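Local coordinates for fimbrial subunit type 1 (PDB 3UXF), which serves as the major structural subunit from which the type 1 fimbriae on the surface of this Gram-positive oral bacterium are built, at residues Ala41-Thr46 with Trp170-His175; Ser75-Thr80 with Val140-Thr145; Thr82-Asp87 with Ala109-Thr114; Ala131-Gly136 with Val157-Thr162. One frame throughout, in Å; residues are numbered along the deposited sequence.

All four contacts lie in the N-terminal pilin domain, where two sheets pack face to face. Contact 1 joins strands 44-48 and 170-176 of the mixed sheet and encloses the other three along the sequence. Contacts 2 and 3 share strand 78-84 of the antiparallel sheet, their centres about 19 Å apart. Contact 4 ties the start of strand 136-144 to strand 155-159 of that sheet; its centre is about 6 Å from that of contact 1, because residues 161-162 cross into the mixed sheet. Contacts 2 and 4 interlock along the chain. The layers meet through side chains such as Leu45 on Val140, and where contacts 1 and 4 join near the calcium site.

Contact 1. Residues Ala41-Thr46 with Trp170-His175; sequences AATTLT and WNYNVH
Tyr172 reaches back along residues Ala41-Thr43. Its CB lies 3.4 Å from Ala42 O; beyond CG, the ring meets the N-terminal residues, CE1 lying 3.3 Å from Ala41 CB, while Thr43 CG2 sits by CD1 at the ring edge, near its plane. At the tip, OH leaves the contact and bonds to the backbone N of Asp38. From Thr44 onward the two chains run parallel, their short strand axes 13° apart. Thr44 N donates to Tyr172 O, Thr44 O takes Val174 N, and Thr46 N returns to Val174 O at 2.8 Å. This pair forms the middle of the mixed sheet of the pilin domain's beta sandwich: Leu45 and Val174 point together into the core, where both touch Val157 of the facing sheet. Thr44, Asn173, Thr46 and His175 occupy the other face. There Asn173 has its CG anti to the carbonyl carbon (chi1 -60°), which swings ND2 over to Thr44 OG1 for a 2.7 Å bond that is nearly straight and lies in the amide plane. A water joins Thr44 OG1 to Thr46 OG1 and donates to Val174 O. Thr46 CB rests over one face of the His175 ring, 3.8 Å from the centroid and offset toward the rim, in a CH-pi contact, while His175 ND1 pairs with NE2 of His48.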
loop_
_atom_site.group_PDB
_atom_site.type_symbol
_atom_site.label_atom_id
_atom_site.label_comp_id
_atom_site.label_asym_id
_atom_site.label_seq_id
_atom_site.Cartn_x
_atom_site.Cartn_y
_atom_site.Cartn_z
ATOM N N ALA A 41 14.812 -25.093 37.341
ATOM C CA ALA A 41 14.815 -25.583 35.961
ATOM C C ALA A 41 15.526 -24.611 35.045
ATOM O O ALA A 41 15.429 -23.397 35.228
ATOM C CB ALA A 41 13.397 -25.816 35.456
ATOM N N ALA A 42 16.213 -25.160 34.044
ATOM C CA ALA A 42 16.690 -24.338 32.924
ATOM C C ALA A 42 15.473 -23.896 32.137
ATOM O O ALA A 42 14.500 -24.644 32.008
ATOM C CB ALA A 42 17.636 -25.135 32.017
ATOM N N THR A 43 15.540 -22.668 31.621
ATOM C CA THR A 43 14.438 -22.134 30.813
ATOM C C THR A 43 14.986 -21.426 29.601
ATOM O O THR A 43 16.120 -20.956 29.608
ATOM C CB THR A 43 13.605 -21.104 31.595
ATOM O OG1 THR A 43 14.463 -20.123 32.178
ATOM C CG2 THR A 43 12.728 -21.778 32.692
ATOM N N THR A 44 14.156 -21.307 28.556
ATOM C CA THR A 44 14.466 -20.386 27.458
ATOM C C THR A 44 13.170 -19.741 26.993
ATOM O O THR A 44 12.086 -20.295 27.206
ATOM C CB THR A 44 15.152 -21.070 26.231
ATOM O OG1 THR A 44 14.292 -22.075 25.708
ATOM C CG2 THR A 44 16.507 -21.736 26.626
ATOM N N LEU A 45 13.295 -18.562 26.374
ATOM C CA LEU A 45 12.142 -17.870 25.801
ATOM C C LEU A 45 12.546 -17.462 24.393
ATOM O O LEU A 45 13.506 -16.737 24.255
ATOM C CB LEU A 45 11.804 -16.628 26.618
ATOM C CG LEU A 45 10.740 -15.747 25.950
ATOM C CD1 LEU A 45 9.432 -16.505 25.739
ATOM C CD2 LEU A 45 10.534 -14.458 26.781
ATOM N N THR A 46 11.813 -17.901 23.376
ATOM C CA THR A 46 12.172 -17.596 21.986
ATOM C C THR A 46 11.021 -16.810 21.388
ATOM O O THR A 46 9.904 -17.314 21.294
ATOM C CB THR A 46 12.391 -18.878 21.195
ATOM O OG1 THR A 46 13.478 -19.600 21.792
ATOM C CG2 THR A 46 12.805 -18.552 19.739
ATOM N N TRP A 170 4.993 -29.527 31.785
ATOM C CA TRP A 170 5.352 -28.134 31.952
ATOM C C TRP A 170 6.390 -27.884 30.865
ATOM O O TRP A 170 7.349 -28.638 30.741
ATOM C CB TRP A 170 5.992 -27.892 33.318
ATOM C CG TRP A 170 5.037 -27.666 34.452
ATOM C CD1 TRP A 170 4.845 -28.478 35.529
ATOM C CD2 TRP A 170 4.168 -26.541 34.641
ATOM N NE1 TRP A 170 3.904 -27.939 36.370
ATOM C CE2 TRP A 170 3.471 -26.750 35.847
ATOM C CE3 TRP A 170 3.906 -25.383 33.906
ATOM C CZ2 TRP A 170 2.533 -25.847 36.333
ATOM C CZ3 TRP A 170 2.971 -24.489 34.390
ATOM C CH2 TRP A 170 2.298 -24.725 35.592
ATOM N N ASN A 171 6.196 -26.841 30.069
ATOM C CA ASN A 171 7.145 -26.516 29.011
ATOM C C ASN A 171 8.042 -25.365 29.442
ATOM O O ASN A 171 7.574 -24.248 29.628
ATOM C CB ASN A 171 6.406 -26.169 27.718
ATOM C CG ASN A 171 7.333 -25.662 26.632
ATOM O OD1 ASN A 171 8.520 -25.964 26.624
ATOM N ND2 ASN A 171 6.785 -24.885 25.707
ATOM N N TYR A 172 9.329 -25.648 29.618
ATOM C CA TYR A 172 10.276 -24.646 30.095
ATOM C C TYR A 172 10.997 -23.912 28.967
ATOM O O TYR A 172 11.767 -22.993 29.214
ATOM C CB TYR A 172 11.302 -25.283 31.037
ATOM C CG TYR A 172 10.722 -25.805 32.333
ATOM C CD1 TYR A 172 10.746 -25.035 33.484
ATOM C CD2 TYR A 172 10.159 -27.069 32.405
ATOM C CE1 TYR A 172 10.222 -25.507 34.669
ATOM C CE2 TYR A 172 9.633 -27.548 33.590
ATOM C CZ TYR A 172 9.669 -26.762 34.717
ATOM O OH TYR A 172 9.148 -27.229 35.898
ATOM N N ASN A 173 10.751 -24.330 27.732
ATOM C CA ASN A 173 11.358 -23.694 26.570
ATOM C C ASN A 173 10.239 -23.136 25.716
ATOM O O ASN A 173 9.743 -23.799 24.811
ATOM C CB ASN A 173 12.195 -24.705 25.794
ATOM C CG ASN A 173 13.315 -25.288 26.629
ATOM O OD1 ASN A 173 13.281 -26.455 27.005
ATOM N ND2 ASN A 173 14.309 -24.470 26.934
ATOM N N VAL A 174 9.802 -21.936 26.068
ATOM C CA VAL A 174 8.626 -21.339 25.470
ATOM C C VAL A 174 8.914 -20.555 24.199
ATOM O O VAL A 174 9.885 -19.809 24.119
ATOM C CB VAL A 174 7.901 -20.438 26.488
ATOM C CG1 VAL A 174 6.695 -19.775 25.856
ATOM C CG2 VAL A 174 7.493 -21.250 27.705
ATOM N N HIS A 175 8.050 -20.743 23.210
ATOM C CA HIS A 175 8.140 -20.030 21.949
ATOM C C HIS A 175 6.899 -19.171 21.811
ATOM O O HIS A 175 5.787 -19.648 22.001
ATOM C CB HIS A 175 8.222 -21.009 20.781
ATOM C CG HIS A 175 9.536 -21.713 20.681
ATOM N ND1 HIS A 175 10.474 -21.403 19.722
ATOM C CD2 HIS A 175 10.075 -22.705 21.427
ATOM C CE1 HIS A 175 11.532 -22.175 19.880
ATOM N NE2 HIS A 175 11.316 -22.975 20.908
HETATM O O HOH W 1 12.390 -21.275 23.784
#

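Contact 2. Residues Ser75-Thr80 with Val140-Thr145; sequences SDVEFT and VSETRT
Glu78 and Thr143 meet through a short hydroxyl-carboxylate bond, Thr143 OG1 giving its proton to Glu78 OE1 at 2.5 Å on the anti lone pair. The hydroxyl stands between its own backbone N and carbonyl carbon (chi1 47°), and from there it also accepts the proton of Thr80 OG1 at 2.8 Å, so the three side chains form a relay along one face of the sheet. A classic beta bulge puts Thr143 there: Thr143 N, and more weakly Arg144 N, both point at Glu78 O, shifting the antiparallel register by one residue between strands 78-84 and 136-144. Arg144 follows on the same face. Its CB packs 3.7 Å from Glu78 CB, and the chain, extended at first, bends at chi3 (44°) to bring the guanidinium to Asp76. The salt bridge from NH2 to Asp76 OD1, 3.0 Å, arrives from above the carboxylate, with the two planes 43° apart, while weak bonds from NH1 and NH2 reach Asp76 O. On the core face, Glu142 runs extended across Phe79, its CG over one face of the ring and offset toward the rim. Its carboxyl carbon CD lies 3.3 Å from Val77 CG1. OE2 receives Thr145 OG1, and OE1 has a salt bridge to Lys49. The chemistry suggests that Lys49 balances Glu142 and Arg144 balances Asp76, whereas Glu78 is probably stabilised by the Thr143 hydroxyl, with a long, weak ion pair to Lys117.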
loop_
_atom_site.group_PDB
_atom_site.type_symbol
_atom_site.label_atom_id
_atom_site.label_comp_id
_atom_site.label_asym_id
_atom_site.label_seq_id
_atom_site.Cartn_x
_atom_site.Cartn_y
_atom_site.Cartn_z
ATOM N N SER A 75 14.617 -8.801 10.896
ATOM C CA SER A 75 15.873 -8.630 11.626
ATOM C C SER A 75 15.948 -7.275 12.281
ATOM O O SER A 75 15.194 -6.371 11.947
ATOM C CB SER A 75 17.068 -8.791 10.676
ATOM O OG SER A 75 17.148 -7.681 9.794
ATOM N N ASP A 76 16.870 -7.138 13.239
ATOM C CA ASP A 76 17.174 -5.869 13.860
ATOM C C ASP A 76 16.059 -5.278 14.710
ATOM O O ASP A 76 15.978 -4.065 14.869
ATOM C CB ASP A 76 17.666 -4.830 12.820
ATOM C CG ASP A 76 18.605 -3.826 13.427
ATOM O OD1 ASP A 76 19.342 -4.204 14.375
ATOM O OD2 ASP A 76 18.585 -2.648 13.006
ATOM N N VAL A 77 15.259 -6.144 15.327
ATOM C CA VAL A 77 14.222 -5.703 16.233
ATOM C C VAL A 77 14.662 -6.076 17.648
ATOM O O VAL A 77 15.039 -7.207 17.868
ATOM C CB VAL A 77 12.906 -6.412 15.927
ATOM C CG1 VAL A 77 11.869 -6.043 16.941
ATOM C CG2 VAL A 77 12.426 -6.015 14.511
ATOM N N GLU A 78 14.615 -5.128 18.564
ATOM C CA GLU A 78 15.025 -5.426 19.949
ATOM C C GLU A 78 13.810 -5.758 20.802
ATOM O O GLU A 78 12.822 -5.016 20.790
ATOM C CB GLU A 78 15.724 -4.215 20.544
ATOM C CG GLU A 78 16.216 -4.464 21.940
ATOM C CD GLU A 78 16.705 -3.181 22.584
ATOM O OE1 GLU A 78 15.889 -2.418 23.142
ATOM O OE2 GLU A 78 17.928 -2.927 22.502
ATOM N N PHE A 79 13.883 -6.855 21.563
ATOM C CA PHE A 79 12.892 -7.179 22.584
ATOM C C PHE A 79 13.517 -7.069 23.943
ATOM O O PHE A 79 14.669 -7.441 24.117
ATOM C CB PHE A 79 12.334 -8.593 22.391
ATOM C CG PHE A 79 11.332 -8.666 21.275
ATOM C CD1 PHE A 79 10.013 -8.413 21.532
ATOM C CD2 PHE A 79 11.730 -8.953 19.982
ATOM C CE1 PHE A 79 9.052 -8.441 20.498
ATOM C CE2 PHE A 79 10.786 -8.964 18.949
ATOM C CZ PHE A 79 9.442 -8.752 19.231
ATOM N N THR A 80 12.759 -6.519 24.871
ATOM C CA THR A 80 13.155 -6.480 26.268
ATOM C C THR A 80 12.196 -7.366 27.059
ATOM O O THR A 80 10.989 -7.312 26.865
ATOM C CB THR A 80 13.090 -5.067 26.796
ATOM O OG1 THR A 80 14.075 -4.287 26.122
ATOM C CG2 THR A 80 13.372 -5.053 28.300
ATOM N N VAL A 140 6.980 -8.813 28.110
ATOM C CA VAL A 140 7.806 -8.751 26.911
ATOM C C VAL A 140 7.396 -7.569 26.060
ATOM O O VAL A 140 6.214 -7.437 25.702
ATOM C CB VAL A 140 7.676 -10.041 26.097
ATOM C CG1 VAL A 140 8.641 -10.032 24.889
ATOM C CG2 VAL A 140 7.930 -11.264 27.008
ATOM N N SER A 141 8.353 -6.722 25.727
ATOM C CA SER A 141 8.045 -5.520 24.960
ATOM C C SER A 141 9.052 -5.311 23.833
ATOM O O SER A 141 10.264 -5.492 24.000
ATOM C CB SER A 141 8.029 -4.316 25.904
ATOM O OG SER A 141 7.715 -3.126 25.183
ATOM N N GLU A 142 8.558 -4.905 22.666
ATOM C CA GLU A 142 9.463 -4.552 21.591
ATOM C C GLU A 142 9.978 -3.137 21.796
ATOM O O GLU A 142 9.210 -2.177 21.731
ATOM C CB GLU A 142 8.733 -4.653 20.246
ATOM C CG GLU A 142 9.618 -4.428 19.047
ATOM C CD GLU A 142 8.892 -4.751 17.739
ATOM O OE1 GLU A 142 8.135 -5.739 17.691
ATOM O OE2 GLU A 142 9.110 -4.034 16.746
ATOM N N THR A 143 11.267 -3.007 22.085
ATOM C CA THR A 143 11.800 -1.728 22.555
ATOM C C THR A 143 12.657 -0.965 21.547
ATOM O O THR A 143 13.036 0.195 21.803
ATOM C CB THR A 143 12.617 -1.926 23.850
ATOM O OG1 THR A 143 13.504 -3.043 23.683
ATOM C CG2 THR A 143 11.677 -2.196 25.028
ATOM N N ARG A 144 13.028 -1.622 20.449
ATOM C CA ARG A 144 13.576 -0.888 19.297
ATOM C C ARG A 144 13.092 -1.507 18.005
ATOM O O ARG A 144 13.266 -2.712 17.772
ATOM C CB ARG A 144 15.113 -0.830 19.285
ATOM C CG ARG A 144 15.596 0.206 18.264
ATOM C CD ARG A 144 17.096 0.231 18.052
ATOM N NE ARG A 144 17.673 -1.103 17.932
ATOM C CZ ARG A 144 17.599 -1.888 16.853
ATOM N NH1 ARG A 144 16.953 -1.506 15.751
ATOM N NH2 ARG A 144 18.175 -3.082 16.893
ATOM N N THR A 145 12.524 -0.658 17.142
ATOM C CA THR A 145 11.827 -1.108 15.961
ATOM C C THR A 145 12.298 -0.256 14.802
ATOM O O THR A 145 12.143 0.945 14.876
ATOM C CB THR A 145 10.314 -0.876 16.120
ATOM O OG1 THR A 145 9.834 -1.525 17.321
ATOM C CG2 THR A 145 9.546 -1.410 14.913
#

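Contact 3. Residues Thr82-Asp87 with Ala109-Thr114; sequences TKLNVD and ALKSTT
Ser112 grips Lys83 O twice: its backbone N comes nearly in line with the C=O bond at 2.9 Å, whereas its OG, at 2.8 Å, approaches from above the carbonyl plane. The hydroxyl stands between its backbone N and carbonyl carbon (chi1 75°), placed to accept Thr114 N in an ST turn as well, just where the chain turns a corner at Thr113. Lys83 N completes this part of the pairing with Thr114 O. Leu84 and Val86 form the buried side. Leu84 CB lies 4.1 Å from Leu110 CB, and Leu110 CD1 meets Val86 CG1, the two side chains crossing at about a right angle and both resting on Thr96 of helix 91-99. Asn85, the centre of an inverse gamma turn, gives its N to Leu110 O at 2.7 Å. Asn85, Lys111 and Thr114 make up the solvent side. There CB and CG of Lys111 lie on Thr82 CG2, each at 3.8 Å, while Asn85 lays ND2 against Ser112 CB. The contact thus closes the excursion through the helices at residues 91-107 mainly by backbone polarity, and the Ser112 hydroxyl, accepting one bond and donating another, would be polarised along that relay.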
loop_
_atom_site.group_PDB
_atom_site.type_symbol
_atom_site.label_atom_id
_atom_site.label_comp_id
_atom_site.label_asym_id
_atom_site.label_seq_id
_atom_site.Cartn_x
_atom_site.Cartn_y
_atom_site.Cartn_z
ATOM N N THR A 82 11.004 -8.164 31.053
ATOM C CA THR A 82 11.137 -7.691 32.428
ATOM C C THR A 82 10.477 -8.697 33.367
ATOM O O THR A 82 9.299 -9.016 33.188
ATOM C CB THR A 82 10.460 -6.336 32.605
ATOM O OG1 THR A 82 11.057 -5.404 31.693
ATOM C CG2 THR A 82 10.625 -5.844 34.043
ATOM N N LYS A 83 11.217 -9.235 34.349
ATOM C CA LYS A 83 10.612 -10.193 35.274
ATOM C C LYS A 83 9.572 -9.539 36.178
ATOM O O LYS A 83 9.782 -8.421 36.654
ATOM C CB LYS A 83 11.680 -10.882 36.149
ATOM C CG LYS A 83 11.148 -12.105 36.905
ATOM C CD LYS A 83 12.310 -12.861 37.601
ATOM C CE LYS A 83 11.960 -13.347 39.005
ATOM N NZ LYS A 83 10.812 -14.250 39.143
ATOM N N LEU A 84 8.443 -10.209 36.364
ATOM C CA LEU A 84 7.373 -9.655 37.193
ATOM C C LEU A 84 7.537 -10.177 38.597
ATOM O O LEU A 84 8.129 -11.250 38.824
ATOM C CB LEU A 84 6.002 -10.025 36.649
ATOM C CG LEU A 84 5.751 -9.581 35.197
ATOM C CD1 LEU A 84 4.303 -9.840 34.818
ATOM C CD2 LEU A 84 6.123 -8.099 34.974
ATOM N N ASN A 85 7.011 -9.414 39.553
ATOM C CA ASN A 85 7.135 -9.795 40.956
ATOM C C ASN A 85 6.011 -10.744 41.349
ATOM O O ASN A 85 5.117 -10.411 42.145
ATOM C CB ASN A 85 7.101 -8.539 41.815
ATOM C CG ASN A 85 8.396 -7.746 41.730
ATOM O OD1 ASN A 85 8.388 -6.509 41.733
ATOM N ND2 ASN A 85 9.518 -8.458 41.654
ATOM N N VAL A 86 6.049 -11.930 40.749
ATOM C CA VAL A 86 5.192 -13.040 41.134
ATOM C C VAL A 86 6.075 -14.268 41.240
ATOM O O VAL A 86 7.028 -14.448 40.472
ATOM C CB VAL A 86 4.045 -13.329 40.121
ATOM C CG1 VAL A 86 3.009 -12.182 40.119
ATOM C CG2 VAL A 86 4.606 -13.575 38.732
ATOM N N ASP A 87 5.794 -15.104 42.230
ATOM C CA ASP A 87 6.603 -16.299 42.418
ATOM C C ASP A 87 5.861 -17.487 41.823
ATOM O O ASP A 87 4.885 -17.971 42.411
ATOM C CB ASP A 87 6.821 -16.511 43.935
ATOM C CG ASP A 87 7.725 -17.682 44.255
ATOM O OD1 ASP A 87 7.990 -18.520 43.369
ATOM O OD2 ASP A 87 8.196 -17.762 45.435
ATOM N N ALA A 109 2.469 -3.012 36.550
ATOM C CA ALA A 109 2.578 -2.622 37.950
ATOM C C ALA A 109 3.405 -3.630 38.749
ATOM O O ALA A 109 3.860 -3.337 39.852
ATOM C CB ALA A 109 1.181 -2.468 38.568
ATOM N N LEU A 110 3.590 -4.825 38.188
ATOM C CA LEU A 110 4.370 -5.887 38.857
ATOM C C LEU A 110 5.828 -5.967 38.402
ATOM O O LEU A 110 6.568 -6.865 38.821
ATOM C CB LEU A 110 3.694 -7.241 38.640
ATOM C CG LEU A 110 2.345 -7.463 39.304
ATOM C CD1 LEU A 110 1.661 -8.625 38.620
ATOM C CD2 LEU A 110 2.490 -7.703 40.790
ATOM N N LYS A 111 6.268 -5.018 37.575
ATOM C CA LYS A 111 7.622 -5.083 37.030
ATOM C C LYS A 111 8.688 -4.982 38.080
ATOM O O LYS A 111 8.621 -4.089 38.928
ATOM C CB LYS A 111 7.866 -3.992 35.977
ATOM C CG LYS A 111 7.197 -4.277 34.647
ATOM C CD LYS A 111 7.613 -3.281 33.567
ATOM C CE LYS A 111 6.829 -1.987 33.682
ATOM N NZ LYS A 111 7.266 -1.029 32.611
ATOM N N SER A 112 9.679 -5.873 38.001
ATOM C CA SER A 112 10.883 -5.793 38.830
ATOM C C SER A 112 11.919 -4.979 38.074
ATOM O O SER A 112 11.655 -4.518 36.970
ATOM C CB SER A 112 11.446 -7.195 39.120
ATOM O OG SER A 112 12.111 -7.737 37.987
ATOM N N THR A 113 13.114 -4.859 38.651
ATOM C CA THR A 113 14.235 -4.254 37.964
ATOM C C THR A 113 15.080 -5.285 37.208
ATOM O O THR A 113 16.124 -4.944 36.658
ATOM C CB THR A 113 15.152 -3.502 38.943
ATOM O OG1 THR A 113 15.556 -4.396 39.983
ATOM C CG2 THR A 113 14.403 -2.342 39.546
ATOM N N THR A 114 14.624 -6.538 37.171
ATOM C CA THR A 114 15.340 -7.576 36.446
ATOM C C THR A 114 14.951 -7.557 34.966
ATOM O O THR A 114 13.821 -7.903 34.619
ATOM C CB THR A 114 15.022 -8.947 37.041
ATOM O OG1 THR A 114 15.500 -8.971 38.398
ATOM C CG2 THR A 114 15.694 -10.061 36.265
HETATM O O HOH W 2 5.438 -4.962 41.893
#

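Contact 4. Residues Ala131-Gly136 with Val157-Thr162; sequences AQTEVG and VTLPMT. With CA (calcium ion), chain D.
This is a short antiparallel backbone pairing at the end of strand 155-159, where the calcium-binding loop before strand 136-144 enters the antiparallel sheet. Gly136 and Leu159 form a hydrogen-bonded pair: Gly136 N reaches Leu159 O at 2.9 Å, and Leu159 N returns to Gly136 O at 2.9 Å. Gly136 has phi near 157°, a value at which a CB would press on the carbonyl O of Val135. Leu159 carries most of the side-chain packing. Its CG lies beside the backbone N, anti to the carbonyl carbon, and with chi2 at 6°, eclipsed, CD2 comes to 3.6 Å from Thr133 CB, the two side chains crossing at about a right angle. Val135 CG1 rests 4.2 Å from CD of Pro160, whose peptide bond is cis and turns the chain away after strand 155-159; Thr158 OG1 donates to Pro160 O across the same bend. Thr133 turns its CB to Leu159 and its carbonyl O to the calcium ion, at 2.4 Å, beside four waters and Asp130, so one residue takes part in both packing and metal site. Its OG1 bonds to Thr43 OG1, in the loop just before strand 44-48. Leu159 continues onto Val174 and Tyr138, Pro160 packs on Trp170 and Tyr172 of strand 170-176, and Thr158 faces Trp94 and Leu97 of helix 91-99.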
loop_
_atom_site.group_PDB
_atom_site.type_symbol
_atom_site.label_atom_id
_atom_site.label_comp_id
_atom_site.label_asym_id
_atom_site.label_seq_id
_atom_site.Cartn_x
_atom_site.Cartn_y
_atom_site.Cartn_z
ATOM N N ALA A 131 20.721 -18.369 30.714
ATOM C CA ALA A 131 21.397 -17.333 31.507
ATOM C C ALA A 131 20.530 -16.099 31.709
ATOM O O ALA A 131 20.683 -15.377 32.704
ATOM C CB ALA A 131 22.779 -16.925 30.881
ATOM N N GLN A 132 19.657 -15.833 30.724
ATOM C CA GLN A 132 18.829 -14.636 30.763
ATOM C C GLN A 132 17.457 -14.815 31.376
ATOM O O GLN A 132 16.741 -13.838 31.570
ATOM C CB GLN A 132 18.640 -14.125 29.346
ATOM C CG GLN A 132 19.894 -13.593 28.710
ATOM C CD GLN A 132 19.630 -13.236 27.254
ATOM O OE1 GLN A 132 19.262 -14.104 26.463
ATOM N NE2 GLN A 132 19.830 -11.956 26.898
ATOM N N THR A 133 17.080 -16.047 31.689
ATOM C CA THR A 133 15.717 -16.281 32.139
ATOM C C THR A 133 15.707 -17.250 33.301
ATOM O O THR A 133 16.603 -18.098 33.432
ATOM C CB THR A 133 14.814 -16.889 31.026
ATOM O OG1 THR A 133 15.352 -18.135 30.544
ATOM C CG2 THR A 133 14.643 -15.929 29.868
ATOM N N GLU A 134 14.693 -17.121 34.141
ATOM C CA GLU A 134 14.497 -18.086 35.213
ATOM C C GLU A 134 13.004 -18.384 35.293
ATOM O O GLU A 134 12.204 -17.753 34.594
ATOM C CB GLU A 134 15.025 -17.538 36.542
ATOM C CG GLU A 134 14.360 -16.272 36.988
ATOM C CD GLU A 134 15.047 -15.632 38.197
ATOM O OE1 GLU A 134 14.805 -16.097 39.331
ATOM O OE2 GLU A 134 15.807 -14.657 38.004
ATOM N N VAL A 135 12.645 -19.381 36.097
ATOM C CA VAL A 135 11.227 -19.659 36.345
ATOM C C VAL A 135 10.540 -18.408 36.846
ATOM O O VAL A 135 10.947 -17.780 37.853
ATOM C CB VAL A 135 11.061 -20.818 37.350
ATOM C CG1 VAL A 135 9.630 -20.938 37.818
ATOM C CG2 VAL A 135 11.494 -22.125 36.669
ATOM N N GLY A 136 9.480 -18.017 36.152
ATOM C CA GLY A 136 8.735 -16.834 36.529
ATOM C C GLY A 136 7.958 -16.236 35.375
ATOM O O GLY A 136 7.921 -16.796 34.285
ATOM N N VAL A 157 4.355 -13.542 29.463
ATOM C CA VAL A 157 4.601 -14.953 29.256
ATOM C C VAL A 157 5.047 -15.569 30.581
ATOM O O VAL A 157 5.618 -14.864 31.426
ATOM C CB VAL A 157 5.661 -15.147 28.171
ATOM C CG1 VAL A 157 7.024 -14.636 28.609
ATOM C CG2 VAL A 157 5.700 -16.590 27.698
ATOM N N THR A 158 4.749 -16.848 30.793
ATOM C CA THR A 158 5.276 -17.550 31.949
ATOM C C THR A 158 6.294 -18.598 31.489
ATOM O O THR A 158 6.098 -19.236 30.450
ATOM C CB THR A 158 4.164 -18.247 32.780
ATOM O OG1 THR A 158 3.453 -19.241 32.024
ATOM C CG2 THR A 158 3.143 -17.231 33.250
ATOM N N LEU A 159 7.353 -18.764 32.271
ATOM C CA LEU A 159 8.286 -19.879 32.105
ATOM C C LEU A 159 8.214 -20.653 33.397
ATOM O O LEU A 159 8.613 -20.138 34.442
ATOM C CB LEU A 159 9.699 -19.337 32.005
ATOM C CG LEU A 159 10.252 -18.792 30.681
ATOM C CD1 LEU A 159 9.296 -18.660 29.447
ATOM C CD2 LEU A 159 11.289 -17.656 30.846
ATOM N N PRO A 160 7.715 -21.903 33.368
ATOM C CA PRO A 160 7.183 -22.637 32.215
ATOM C C PRO A 160 5.733 -22.278 31.923
ATOM O O PRO A 160 5.104 -21.486 32.648
ATOM C CB PRO A 160 7.253 -24.096 32.687
ATOM C CG PRO A 160 6.963 -23.976 34.198
ATOM C CD PRO A 160 7.607 -22.674 34.621
ATOM N N MET A 161 5.210 -22.866 30.845
ATOM C CA MET A 161 3.801 -22.864 30.497
ATOM C C MET A 161 3.364 -24.294 30.571
ATOM O O MET A 161 4.176 -25.188 30.342
ATOM C CB MET A 161 3.619 -22.446 29.021
ATOM C CG MET A 161 3.664 -20.964 28.806
ATOM S SD MET A 161 3.347 -20.674 27.059
ATOM C CE MET A 161 1.651 -21.213 26.970
ATOM N N THR A 162 2.081 -24.515 30.816
ATOM C CA THR A 162 1.522 -25.848 30.726
ATOM C C THR A 162 1.279 -26.090 29.240
ATOM O O THR A 162 0.612 -25.296 28.586
ATOM C CB THR A 162 0.199 -25.962 31.496
ATOM O OG1 THR A 162 0.455 -25.863 32.900
ATOM C CG2 THR A 162 -0.479 -27.292 31.207
HETATM CA CA CA D . 18.152 -19.711 34.195
HETATM O O HOH W 3 17.655 -20.498 36.451
HETATM O O HOH W 4 16.000 -20.924 34.231
HETATM O O HOH W 5 20.408 -20.392 34.726
HETATM O O HOH W 6 18.777 -17.833 35.494
#